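PDB 6A2A: sesquisabinene B synthase 2 from Santalum album, which probably cyclises farnesyl diphosphate to the sesquiterpene sesquisabinene B, as a terpene synthase that uses magnesium or manganese. Local coordinates for residues 270-273 against 274-277; 278-281 against 282-285; 313-316 against 317-321; 346-349 against 350-354; 383-386 against 387-391. All coordinates share one frame; numbering follows the deposited sequence.

Contact 1: 270-273 against 274-277; sequences TGLD and KMPF
Leu272 and Met275 meet in a local, largely buried turn where the chain leaves helix 239-270 and starts across the loop to helix 281-292. Their side chains lie obliquely against each other, Leu272 CD2 touching Met275 CG at 3.9 Å. Bends at chi2 (-61°) and chi3 (95°) fold the methionine back over the turn, so that Met275 CE sits 3.7 Å from Gly271 O; an unbranched, flexible thioether can follow such a curved path. The backbone beneath is a tight 3-10 turn, with Lys274 N donating to Gly271 O (3.0 Å) and Met275 N to Leu272 O (3.2 Å). Two residues prepare it. Thr270 OG1 accepts from Leu272 N at 3.0 Å, an ST turn where the helix gives out, and Gly271 takes the positive phi (77°) with which the chain breaks from the helix, a conformation glycine adopts without strain. On the outer side Asp273 and Lys274 point the same way, but Lys274 NZ stays 4.4 Å from Asp273 OD2, beyond a salt bridge, and that oxygen is hydrogen-bonded to Asn33 instead. A water closes the far end of the turn, 2.9 Å from Leu272 O and 2.6 Å from Phe277 O. Leu272 also packs on Leu311 of helix 299-321 and on Tyr366 of the second subunit.

Contact 2: 278-281 against 282-285; sequences ARNG and LIQS
Gln284 lies back over Asn280 where a type II beta turn, Ala278 to Gly281, runs straight into the first turn of helix 281-292. Its CB begins 3.2 Å from Asn280 O. Because chi1 (-66°) sets CG beside the backbone N, CG too stays 3.2 Å from Asn280 O rather than swinging off the helix. Beyond it the chain is extended: CD rests 3.9 Å from Asn280 CB, and the amide NE2 ends 4.0 Å from Asn280 O, too far for a bond. A long polar side chain suits this exposed place, since its aliphatic part can lie over Asn280; Gln284 also touches Thr549 of helix 546-558. The same Asn280 O takes Gln284 N at 3.0 Å. Asn280 occupies the N-cap position, yet its side chain makes no capping bond; OD1 instead accepts from Leu38 N of the N-terminal region and lies 3.8 Å from Ile283 CG2. Asparagine tolerates the positive phi (62°) required here by the turn. Gly281 N closes that turn on Ala278 O at 2.9 Å, and glycine fits because this close carbonyl leaves little room for a side chain. Small Ser285 packs on Ala310, its OG bonded to Ala306 O, and Ser285 N donates to Gly281 O at 3.1 Å.

Contact 3: 313-316 against 317-321; sequences TTID and DVYDV
Ile315 and Tyr319, one turn apart on helix 299-321, lie side by side and point the same way, while Asp316, Asp317 and Asp320 supply the aspartates of the DDxxD motif of class I terpene synthases. Ile315 CG2 touches the rim of the tyrosine ring, 3.8 Å from Tyr319 CD1, and Ile315 O sits at the ring edge near its plane, 3.3 Å from the same carbon. The branched aliphatic residue thus fills the space beside the ring. Tyr319 is fixed further by edge-to-face meetings with Tyr391 and Phe331 and by a hydrogen bond between its OH and Thr332 OG1.

Asp316 and Asp320, one turn apart, send their carboxylates the same way, and Asp317 turns off to another side. Asp316 has CG anti to its backbone N (chi1 -177°), whereas Asp317 turns CG back beside its own N (chi1 -71°), which leaves Asp316 OD2 and Asp317 OD1 4.5 Å apart. Asp316 OD1 and Asp320 OD1 are separated by 4.9 Å. The helix joins their backbones, Asp320 N donating to Asp316 O at 2.8 Å. Asp316 and Asp320 are magnesium ligands with Glu394, and their near-parallel carboxylates suit a shared ion; none is bound in this chain. Asp317 packs on Ala278 instead. A water bridges 2.7 Å to Asp317 OD1 and 3.1 Å to Thr313 O.

Contact 4: 346-349 against 350-354; sequences LPRN and IRMPL
Arg351 grips the carbonyl of Leu346 side-on, NE and NH2 each donating at 2.9 Å to Leu346 O, at the N-terminus of helix 348-372. The oxygen lies in the guanidinium plane, which a bend at chi3 (-42°) brings round to the start of the helix. The first turn is tied by Pro347 O, from the N-cap position, which accepts both Ile350 N (2.9 Å) and Arg351 N (2.8 Å). Proline suits that place: an N-cap nitrogen precedes the helix and has no earlier turn to bond to, so the missing N-H costs nothing, and the ring packs on Ile350. Apolar contacts add to this: Leu346 CD1 presses tightly on Leu354 CD2 (3.5 Å), the two side chains crossing at about a right angle. Arg348 runs extended alongside Met352, whose sulfur sits over the centre of one guanidinium face, with SD 3.6 Å from Arg348 CZ.

Farther out, Arg351 NH1 forms a salt bridge with Asp344. The Arg348 guanidinium is held by Leu369 O and Lys370 O of the second subunit, so this helix start belongs to the dimer interface. Pro353 has no N-H for the preceding turn and the helix kinks there, Pro353 CD resting 3.1 Å from Asn349 O.

Contact 5: 383-386 against 387-391; sequences VWSD and QLKSY
Chi1 of -74° sets Lys389 CG beside its backbone N, and the extended chain beyond carries the ammonium past Ser385, with Lys389 CE 3.9 Å from Ser385 OG. The two polar ends meet through a water that accepts from Lys389 NZ (2.9 Å) and donates to Ser385 OG (2.8 Å) and Asp386 OD1 (2.5 Å). Serine is short enough to leave room for it, and its OG is also bonded to Asn336.

The buried side of the helix follows another logic. Gln387 has CG anti to the backbone N (chi1 -173°), and its amide therefore runs out beside Trp384, OE1 over one face of the indole and 4.4 Å from Trp384 CZ3. That oxygen is satisfied by Asn421, while Gln387 NE2 makes a weak bond to Tyr391 OH. Leu388 comes at the indole edge instead, its CD2 4.3 Å from Trp384 CE3, apolar against aromatic. Ser390 OG donates a hydrogen bond to Gln387 O at 2.7 Å, as serine in a helix often does.

Tyr391 packs on Asp316, the Gln387 side chain lies about 6 Å from that of Asp316, and helix 377-400 continues to Glu394, another ligand in the magnesium site of the class I terpene synthase alpha-helical fold.

Overall arrangement
Contacts 1 and 2 follow each other along one loop, from the end of helix 239-270 to the start of helix 281-292, and rely on turns and glycines; contacts 3 and 5 lie within continuous helices. Contact 3 is the meeting point: Phe277 of contact 1, Ala278 of contact 2, Pro353 of contact 4 and Trp384 and Tyr391 of contact 5 all pack on it. Contacts 1 and 5 are mostly buried, the others only partly. Contact 3 places acidic groups at the metal site, contact 5 backs them with aromatic and amide groups, and contact 4 uses arginines. Contacts 1 and 4 alone of the five reach the second subunit.

Contact 1: 270-273 against 274-277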
loop_
_atom_site.group_PDB
_atom_site.type_symbol
_atom_site.label_atom_id
_atom_site.label_comp_id
_atom_site.label_asym_id
_atom_site.label_seq_id
_atom_site.Cartn_x
_atom_site.Cartn_y
_atom_site.Cartn_z
ATOM N N THR A 270 -7.029 2.402 5.570
ATOM C CA THR A 270 -7.961 3.508 5.377
ATOM C C THR A 270 -8.728 3.765 6.672
ATOM O O THR A 270 -9.416 4.776 6.762
ATOM C CB THR A 270 -9.029 3.248 4.290
ATOM O OG1 THR A 270 -9.889 2.152 4.625
ATOM C CG2 THR A 270 -8.399 2.966 2.953
ATOM N N GLY A 271 -8.806 2.802 7.587
ATOM C CA GLY A 271 -9.703 2.903 8.710
ATOM C C GLY A 271 -11.174 2.628 8.399
ATOM O O GLY A 271 -11.982 2.598 9.331
ATOM N N LEU A 272 -11.549 2.312 7.147
ATOM C CA LEU A 272 -12.968 2.162 6.791
ATOM C C LEU A 272 -13.589 0.877 7.321
ATOM O O LEU A 272 -14.820 0.765 7.413
ATOM C CB LEU A 272 -13.122 2.301 5.278
ATOM C CG LEU A 272 -12.792 3.671 4.714
ATOM C CD1 LEU A 272 -13.067 3.757 3.196
ATOM C CD2 LEU A 272 -13.501 4.796 5.466
ATOM N N ASP A 273 -12.757 -0.081 7.719
ATOM C CA ASP A 273 -13.198 -1.244 8.408
ATOM C C ASP A 273 -13.843 -0.906 9.741
ATOM O O ASP A 273 -14.641 -1.706 10.241
ATOM C CB ASP A 273 -12.076 -2.262 8.585
ATOM C CG ASP A 273 -10.977 -1.797 9.477
ATOM O OD1 ASP A 273 -10.523 -0.638 9.391
ATOM O OD2 ASP A 273 -10.561 -2.641 10.307
ATOM N N LYS A 274 -13.580 0.282 10.241
ATOM C CA LYS A 274 -14.103 0.681 11.574
ATOM C C LYS A 274 -15.307 1.620 11.429
ATOM O O LYS A 274 -15.798 2.155 12.463
ATOM C CB LYS A 274 -13.019 1.350 12.425
ATOM C CG LYS A 274 -11.785 0.483 12.643
ATOM C CD LYS A 274 -12.048 -0.764 13.405
ATOM C CE LYS A 274 -10.764 -1.489 13.774
ATOM N NZ LYS A 274 -11.027 -2.654 14.656
ATOM N N MET A 275 -15.760 1.891 10.206
ATOM C CA MET A 275 -17.029 2.648 10.072
ATOM C C MET A 275 -18.143 1.744 10.585
ATOM O O MET A 275 -18.113 0.562 10.390
ATOM C CB MET A 275 -17.349 3.005 8.623
ATOM C CG MET A 275 -16.303 3.833 7.954
ATOM S SD MET A 275 -16.023 5.401 8.739
ATOM C CE MET A 275 -14.652 5.144 9.854
ATOM N N PRO A 276 -19.178 2.325 11.183
ATOM C CA PRO A 276 -20.278 1.517 11.641
ATOM C C PRO A 276 -21.268 1.177 10.517
ATOM O O PRO A 276 -22.463 1.169 10.748
ATOM C CB PRO A 276 -20.920 2.435 12.712
ATOM C CG PRO A 276 -20.676 3.788 12.200
ATOM C CD PRO A 276 -19.292 3.748 11.555
ATOM N N PHE A 277 -20.751 0.896 9.318
ATOM C CA PHE A 277 -21.524 0.365 8.198
ATOM C C PHE A 277 -20.552 -0.408 7.285
ATOM O O PHE A 277 -19.293 -0.478 7.574
ATOM C CB PHE A 277 -22.301 1.505 7.519
ATOM C CG PHE A 277 -21.511 2.787 7.344
ATOM C CD1 PHE A 277 -20.563 2.916 6.341
ATOM C CD2 PHE A 277 -21.664 3.856 8.227
ATOM C CE1 PHE A 277 -19.821 4.077 6.192
ATOM C CE2 PHE A 277 -20.902 5.010 8.088
ATOM C CZ PHE A 277 -19.988 5.132 7.073
HETATM O O HOH W 1 -16.822 -1.365 7.784
#

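Contact 2: 278-281 against 282-285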
loop_
_atom_site.group_PDB
_atom_site.type_symbol
_atom_site.label_atom_id
_atom_site.label_comp_id
_atom_site.label_asym_id
_atom_site.label_seq_id
_atom_site.Cartn_x
_atom_site.Cartn_y
_atom_site.Cartn_z
ATOM N N ALA A 278 -21.093 -0.996 6.213
ATOM C CA ALA A 278 -20.263 -1.630 5.104
ATOM C C ALA A 278 -19.398 -2.804 5.625
ATOM O O ALA A 278 -18.204 -3.088 5.152
ATOM C CB ALA A 278 -19.439 -0.590 4.379
ATOM N N ARG A 279 -20.019 -3.533 6.554
ATOM C CA ARG A 279 -19.606 -4.905 6.920
ATOM C C ARG A 279 -19.373 -5.754 5.660
ATOM O O ARG A 279 -20.188 -5.775 4.728
ATOM C CB ARG A 279 -20.668 -5.591 7.782
ATOM C CG ARG A 279 -20.161 -6.838 8.493
ATOM C CD ARG A 279 -21.153 -7.389 9.491
ATOM N NE ARG A 279 -22.449 -7.710 8.905
ATOM C CZ ARG A 279 -22.890 -8.940 8.616
ATOM N NH1 ARG A 279 -24.151 -9.110 8.247
ATOM N NH2 ARG A 279 -22.078 -9.987 8.677
ATOM N N ASN A 280 -18.225 -6.395 5.639
ATOM C CA ASN A 280 -17.793 -7.223 4.533
ATOM C C ASN A 280 -17.619 -6.497 3.197
ATOM O O ASN A 280 -17.515 -7.112 2.195
ATOM C CB ASN A 280 -18.700 -8.419 4.364
ATOM C CG ASN A 280 -18.613 -9.382 5.526
ATOM O OD1 ASN A 280 -17.574 -9.646 6.028
ATOM N ND2 ASN A 280 -19.719 -9.876 5.939
ATOM N N GLY A 281 -17.571 -5.185 3.213
ATOM C CA GLY A 281 -17.414 -4.430 2.000
ATOM C C GLY A 281 -16.208 -4.798 1.154
ATOM O O GLY A 281 -16.298 -4.965 -0.011
ATOM N N LEU A 282 -15.076 -4.919 1.795
ATOM C CA LEU A 282 -13.858 -5.221 1.088
ATOM C C LEU A 282 -13.860 -6.631 0.530
ATOM O O LEU A 282 -13.586 -6.846 -0.606
ATOM C CB LEU A 282 -12.670 -5.027 1.997
ATOM C CG LEU A 282 -11.261 -5.140 1.441
ATOM C CD1 LEU A 282 -10.861 -6.570 1.380
ATOM C CD2 LEU A 282 -11.010 -4.479 0.119
ATOM N N ILE A 283 -14.170 -7.585 1.377
ATOM C CA ILE A 283 -14.155 -8.961 0.947
ATOM C C ILE A 283 -15.179 -9.241 -0.150
ATOM O O ILE A 283 -14.889 -9.880 -1.095
ATOM C CB ILE A 283 -14.207 -9.965 2.110
ATOM C CG1 ILE A 283 -14.066 -11.362 1.596
ATOM C CG2 ILE A 283 -15.509 -9.985 2.823
ATOM C CD1 ILE A 283 -12.681 -11.669 1.140
ATOM N N GLN A 284 -16.361 -8.704 -0.014
ATOM C CA GLN A 284 -17.366 -8.895 -1.008
ATOM C C GLN A 284 -16.978 -8.243 -2.339
ATOM O O GLN A 284 -17.192 -8.810 -3.364
ATOM C CB GLN A 284 -18.725 -8.464 -0.491
ATOM C CG GLN A 284 -19.104 -9.413 0.627
ATOM C CD GLN A 284 -20.530 -9.431 1.101
ATOM O OE1 GLN A 284 -21.001 -10.464 1.484
ATOM N NE2 GLN A 284 -21.180 -8.300 1.145
ATOM N N SER A 285 -16.351 -7.082 -2.282
ATOM C CA SER A 285 -15.927 -6.436 -3.508
ATOM C C SER A 285 -14.892 -7.306 -4.213
ATOM O O SER A 285 -14.932 -7.493 -5.376
ATOM C CB SER A 285 -15.321 -5.064 -3.259
ATOM O OG SER A 285 -14.785 -4.546 -4.426
#

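Contact 3: 313-316 against 317-321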
loop_
_atom_site.group_PDB
_atom_site.type_symbol
_atom_site.label_atom_id
_atom_site.label_comp_id
_atom_site.label_asym_id
_atom_site.label_seq_id
_atom_site.Cartn_x
_atom_site.Cartn_y
_atom_site.Cartn_z
ATOM N N THR A 313 -19.499 0.338 -2.282
ATOM C CA THR A 313 -20.283 -0.288 -1.223
ATOM C C THR A 313 -20.364 0.640 -0.003
ATOM O O THR A 313 -21.481 0.903 0.544
ATOM C CB THR A 313 -19.727 -1.675 -0.859
ATOM O OG1 THR A 313 -19.839 -2.451 -2.056
ATOM C CG2 THR A 313 -20.476 -2.320 0.294
ATOM N N THR A 314 -19.223 1.223 0.380
ATOM C CA THR A 314 -19.150 2.060 1.521
ATOM C C THR A 314 -19.927 3.365 1.348
ATOM O O THR A 314 -20.708 3.759 2.277
ATOM C CB THR A 314 -17.699 2.411 1.822
ATOM O OG1 THR A 314 -17.048 1.168 2.084
ATOM C CG2 THR A 314 -17.569 3.313 3.018
ATOM N N ILE A 315 -19.743 3.997 0.210
ATOM C CA ILE A 315 -20.373 5.253 -0.057
ATOM C C ILE A 315 -21.878 5.126 -0.332
ATOM O O ILE A 315 -22.622 5.977 -0.033
ATOM C CB ILE A 315 -19.576 6.068 -1.054
ATOM C CG1 ILE A 315 -18.199 6.367 -0.440
ATOM C CG2 ILE A 315 -20.299 7.321 -1.432
ATOM C CD1 ILE A 315 -17.221 6.978 -1.396
ATOM N N ASP A 316 -22.275 4.001 -0.876
ATOM C CA ASP A 316 -23.673 3.691 -1.028
ATOM C C ASP A 316 -24.284 3.717 0.388
ATOM O O ASP A 316 -25.240 4.360 0.597
ATOM C CB ASP A 316 -23.802 2.324 -1.622
ATOM C CG ASP A 316 -25.209 1.920 -1.894
ATOM O OD1 ASP A 316 -26.019 2.701 -2.284
ATOM O OD2 ASP A 316 -25.477 0.762 -1.769
ATOM N N ASP A 317 -23.680 3.027 1.342
ATOM C CA ASP A 317 -24.154 3.032 2.719
ATOM C C ASP A 317 -24.152 4.449 3.328
ATOM O O ASP A 317 -25.034 4.813 4.029
ATOM C CB ASP A 317 -23.374 2.076 3.596
ATOM C CG ASP A 317 -23.665 0.635 3.295
ATOM O OD1 ASP A 317 -24.581 0.315 2.613
ATOM O OD2 ASP A 317 -22.978 -0.205 3.758
ATOM N N VAL A 318 -23.147 5.248 3.016
ATOM C CA VAL A 318 -23.100 6.618 3.508
ATOM C C VAL A 318 -24.336 7.392 3.046
ATOM O O VAL A 318 -24.926 8.098 3.788
ATOM C CB VAL A 318 -21.847 7.362 3.030
ATOM C CG1 VAL A 318 -21.963 8.839 3.287
ATOM C CG2 VAL A 318 -20.607 6.792 3.687
ATOM N N TYR A 319 -24.675 7.240 1.782
ATOM C CA TYR A 319 -25.810 7.901 1.205
ATOM C C TYR A 319 -27.135 7.294 1.637
ATOM O O TYR A 319 -28.067 7.985 1.885
ATOM C CB TYR A 319 -25.710 7.948 -0.308
ATOM C CG TYR A 319 -24.859 9.098 -0.813
ATOM C CD1 TYR A 319 -23.498 9.108 -0.632
ATOM C CD2 TYR A 319 -25.413 10.156 -1.486
ATOM C CE1 TYR A 319 -22.733 10.158 -1.092
ATOM C CE2 TYR A 319 -24.659 11.199 -1.952
ATOM C CZ TYR A 319 -23.313 11.202 -1.763
ATOM O OH TYR A 319 -22.567 12.237 -2.191
ATOM N N ASP A 320 -27.177 5.996 1.793
ATOM C CA ASP A 320 -28.416 5.354 2.139
ATOM C C ASP A 320 -28.736 5.229 3.610
ATOM O O ASP A 320 -29.848 5.383 4.007
ATOM C CB ASP A 320 -28.448 3.968 1.561
ATOM C CG ASP A 320 -29.776 3.609 1.092
ATOM O OD1 ASP A 320 -30.109 4.059 0.013
ATOM O OD2 ASP A 320 -30.514 2.933 1.788
ATOM N N VAL A 321 -27.745 4.873 4.397
ATOM C CA VAL A 321 -27.968 4.625 5.776
ATOM C C VAL A 321 -27.087 5.365 6.757
ATOM O O VAL A 321 -26.702 4.814 7.732
ATOM C CB VAL A 321 -27.916 3.113 6.073
ATOM C CG1 VAL A 321 -29.080 2.401 5.453
ATOM C CG2 VAL A 321 -26.642 2.498 5.584
HETATM O O HOH W 2 -23.931 -0.938 0.305
#

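Contact 4: 346-349 against 350-354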
loop_
_atom_site.group_PDB
_atom_site.type_symbol
_atom_site.label_atom_id
_atom_site.label_comp_id
_atom_site.label_asym_id
_atom_site.label_seq_id
_atom_site.Cartn_x
_atom_site.Cartn_y
_atom_site.Cartn_z
ATOM N N LEU A 346 -17.514 17.831 7.411
ATOM C CA LEU A 346 -18.204 16.554 7.545
ATOM C C LEU A 346 -17.732 15.802 8.780
ATOM O O LEU A 346 -16.527 15.708 9.075
ATOM C CB LEU A 346 -17.985 15.715 6.268
ATOM C CG LEU A 346 -18.575 16.283 4.977
ATOM C CD1 LEU A 346 -17.986 15.613 3.758
ATOM C CD2 LEU A 346 -20.085 16.191 4.951
ATOM N N PRO A 347 -18.648 15.178 9.497
ATOM C CA PRO A 347 -18.220 14.325 10.548
ATOM C C PRO A 347 -17.329 13.156 10.101
ATOM O O PRO A 347 -17.352 12.753 8.957
ATOM C CB PRO A 347 -19.494 13.724 11.165
ATOM C CG PRO A 347 -20.495 13.825 10.116
ATOM C CD PRO A 347 -20.084 14.995 9.246
ATOM N N ARG A 348 -16.475 12.738 11.012
ATOM C CA ARG A 348 -15.459 11.744 10.795
ATOM C C ARG A 348 -15.971 10.559 9.955
ATOM O O ARG A 348 -15.306 10.145 8.964
ATOM C CB ARG A 348 -14.987 11.269 12.166
ATOM C CG ARG A 348 -14.133 10.023 12.131
ATOM C CD ARG A 348 -13.684 9.591 13.511
ATOM N NE ARG A 348 -12.750 8.498 13.419
ATOM C CZ ARG A 348 -11.434 8.634 13.274
ATOM N NH1 ARG A 348 -10.905 9.838 13.158
ATOM N NH2 ARG A 348 -10.699 7.557 13.120
ATOM N N ASN A 349 -17.120 9.966 10.324
ATOM C CA ASN A 349 -17.544 8.765 9.624
ATOM C C ASN A 349 -17.982 9.028 8.182
ATOM O O ASN A 349 -18.169 8.038 7.435
ATOM C CB ASN A 349 -18.633 8.002 10.383
ATOM C CG ASN A 349 -18.177 7.387 11.689
ATOM O OD1 ASN A 349 -16.957 7.198 11.917
ATOM N ND2 ASN A 349 -19.153 7.108 12.561
ATOM N N ILE A 350 -18.186 10.268 7.786
ATOM C CA ILE A 350 -18.519 10.620 6.427
ATOM C C ILE A 350 -17.263 11.136 5.734
ATOM O O ILE A 350 -17.037 10.871 4.559
ATOM C CB ILE A 350 -19.681 11.632 6.406
ATOM C CG1 ILE A 350 -20.924 10.992 7.049
ATOM C CG2 ILE A 350 -19.959 12.137 4.994
ATOM C CD1 ILE A 350 -22.119 11.925 7.165
ATOM N N ARG A 351 -16.438 11.881 6.470
ATOM C CA ARG A 351 -15.224 12.467 5.949
ATOM C C ARG A 351 -14.201 11.384 5.537
ATOM O O ARG A 351 -13.505 11.565 4.517
ATOM C CB ARG A 351 -14.556 13.364 7.000
ATOM C CG ARG A 351 -13.618 14.407 6.424
ATOM C CD ARG A 351 -12.867 15.223 7.470
ATOM N NE ARG A 351 -13.711 15.614 8.580
ATOM C CZ ARG A 351 -13.304 15.865 9.820
ATOM N NH1 ARG A 351 -12.015 16.057 10.089
ATOM N NH2 ARG A 351 -14.204 15.895 10.789
ATOM N N MET A 352 -14.121 10.313 6.279
ATOM C CA MET A 352 -13.091 9.249 6.002
ATOM C C MET A 352 -13.420 8.535 4.681
ATOM O O MET A 352 -12.559 8.462 3.767
ATOM C CB MET A 352 -12.920 8.330 7.203
ATOM C CG MET A 352 -12.083 9.020 8.310
ATOM S SD MET A 352 -11.899 8.066 9.790
ATOM C CE MET A 352 -11.054 6.632 9.123
ATOM N N PRO A 353 -14.680 8.096 4.478
ATOM C CA PRO A 353 -15.047 7.616 3.127
ATOM C C PRO A 353 -14.781 8.624 2.008
ATOM O O PRO A 353 -14.355 8.264 0.884
ATOM C CB PRO A 353 -16.549 7.339 3.254
ATOM C CG PRO A 353 -16.725 6.972 4.728
ATOM C CD PRO A 353 -15.772 7.924 5.414
ATOM N N LEU A 354 -15.107 9.875 2.222
ATOM C CA LEU A 354 -14.934 10.880 1.215
ATOM C C LEU A 354 -13.455 10.972 0.815
ATOM O O LEU A 354 -13.102 10.973 -0.377
ATOM C CB LEU A 354 -15.417 12.240 1.715
ATOM C CG LEU A 354 -15.094 13.439 0.824
ATOM C CD1 LEU A 354 -15.806 13.334 -0.488
ATOM C CD2 LEU A 354 -15.507 14.736 1.504
#

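Contact 5: 383-386 against 387-391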
loop_
_atom_site.group_PDB
_atom_site.type_symbol
_atom_site.label_atom_id
_atom_site.label_comp_id
_atom_site.label_asym_id
_atom_site.label_seq_id
_atom_site.Cartn_x
_atom_site.Cartn_y
_atom_site.Cartn_z
ATOM N N VAL A 383 -16.290 9.863 -13.169
ATOM C CA VAL A 383 -17.242 8.771 -12.931
ATOM C C VAL A 383 -17.739 8.797 -11.489
ATOM O O VAL A 383 -18.913 8.488 -11.241
ATOM C CB VAL A 383 -16.710 7.387 -13.338
ATOM C CG1 VAL A 383 -16.461 7.382 -14.839
ATOM C CG2 VAL A 383 -15.432 6.991 -12.571
ATOM N N TRP A 384 -16.951 9.222 -10.518
ATOM C CA TRP A 384 -17.486 9.374 -9.164
ATOM C C TRP A 384 -18.520 10.515 -9.073
ATOM O O TRP A 384 -19.565 10.324 -8.477
ATOM C CB TRP A 384 -16.350 9.564 -8.168
ATOM C CG TRP A 384 -15.831 8.238 -7.663
ATOM C CD1 TRP A 384 -14.714 7.567 -8.065
ATOM C CD2 TRP A 384 -16.480 7.365 -6.719
ATOM N NE1 TRP A 384 -14.583 6.385 -7.358
ATOM C CE2 TRP A 384 -15.641 6.245 -6.509
ATOM C CE3 TRP A 384 -17.656 7.446 -5.975
ATOM C CZ2 TRP A 384 -15.983 5.202 -5.647
ATOM C CZ3 TRP A 384 -17.976 6.432 -5.112
ATOM C CH2 TRP A 384 -17.111 5.355 -4.892
ATOM N N SER A 385 -18.247 11.643 -9.707
ATOM C CA SER A 385 -19.205 12.724 -9.762
ATOM C C SER A 385 -20.513 12.231 -10.403
ATOM O O SER A 385 -21.562 12.403 -9.829
ATOM C CB SER A 385 -18.635 13.901 -10.512
ATOM O OG SER A 385 -19.654 14.822 -10.828
ATOM N N ASP A 386 -20.432 11.510 -11.517
ATOM C CA ASP A 386 -21.647 10.975 -12.177
ATOM C C ASP A 386 -22.402 10.046 -11.203
ATOM O O ASP A 386 -23.642 10.087 -11.084
ATOM C CB ASP A 386 -21.286 10.241 -13.457
ATOM C CG ASP A 386 -20.837 11.107 -14.596
ATOM O OD1 ASP A 386 -21.035 12.363 -14.579
ATOM O OD2 ASP A 386 -20.338 10.518 -15.616
ATOM N N GLN A 387 -21.672 9.167 -10.518
ATOM C CA GLN A 387 -22.303 8.196 -9.603
ATOM C C GLN A 387 -22.984 8.892 -8.426
ATOM O O GLN A 387 -24.156 8.592 -8.070
ATOM C CB GLN A 387 -21.268 7.203 -9.092
ATOM C CG GLN A 387 -21.934 6.108 -8.299
ATOM C CD GLN A 387 -21.086 4.889 -8.137
ATOM O OE1 GLN A 387 -19.999 4.805 -8.675
ATOM N NE2 GLN A 387 -21.658 3.900 -7.467
ATOM N N LEU A 388 -22.358 9.900 -7.835
ATOM C CA LEU A 388 -23.020 10.518 -6.692
ATOM C C LEU A 388 -24.211 11.397 -7.129
ATOM O O LEU A 388 -25.169 11.575 -6.361
ATOM C CB LEU A 388 -21.986 11.354 -5.923
ATOM C CG LEU A 388 -20.808 10.585 -5.331
ATOM C CD1 LEU A 388 -20.009 11.536 -4.477
ATOM C CD2 LEU A 388 -21.237 9.358 -4.547
ATOM N N LYS A 389 -24.153 11.924 -8.320
ATOM C CA LYS A 389 -25.312 12.615 -8.856
ATOM C C LYS A 389 -26.474 11.634 -9.018
ATOM O O LYS A 389 -27.598 11.991 -8.739
ATOM C CB LYS A 389 -24.981 13.257 -10.190
ATOM C CG LYS A 389 -24.110 14.503 -10.058
ATOM C CD LYS A 389 -23.772 15.078 -11.405
ATOM C CE LYS A 389 -23.122 16.450 -11.400
ATOM N NZ LYS A 389 -22.619 16.755 -12.763
ATOM N N SER A 390 -26.184 10.378 -9.365
ATOM C CA SER A 390 -27.251 9.420 -9.521
ATOM C C SER A 390 -27.822 9.022 -8.146
ATOM O O SER A 390 -29.026 8.752 -8.000
ATOM C CB SER A 390 -26.796 8.256 -10.376
ATOM O OG SER A 390 -26.061 7.313 -9.565
ATOM N N TYR A 391 -26.985 8.968 -7.105
ATOM C CA TYR A 391 -27.462 8.684 -5.752
ATOM C C TYR A 391 -28.377 9.822 -5.290
ATOM O O TYR A 391 -29.398 9.595 -4.657
ATOM C CB TYR A 391 -26.303 8.626 -4.771
ATOM C CG TYR A 391 -25.466 7.375 -4.805
ATOM C CD1 TYR A 391 -25.720 6.314 -5.665
ATOM C CD2 TYR A 391 -24.348 7.289 -4.013
ATOM C CE1 TYR A 391 -24.944 5.170 -5.648
ATOM C CE2 TYR A 391 -23.559 6.153 -3.993
ATOM C CZ TYR A 391 -23.834 5.097 -4.828
ATOM O OH TYR A 391 -23.025 3.998 -4.819
HETATM O O HOH W 3 -20.839 14.526 -13.293
#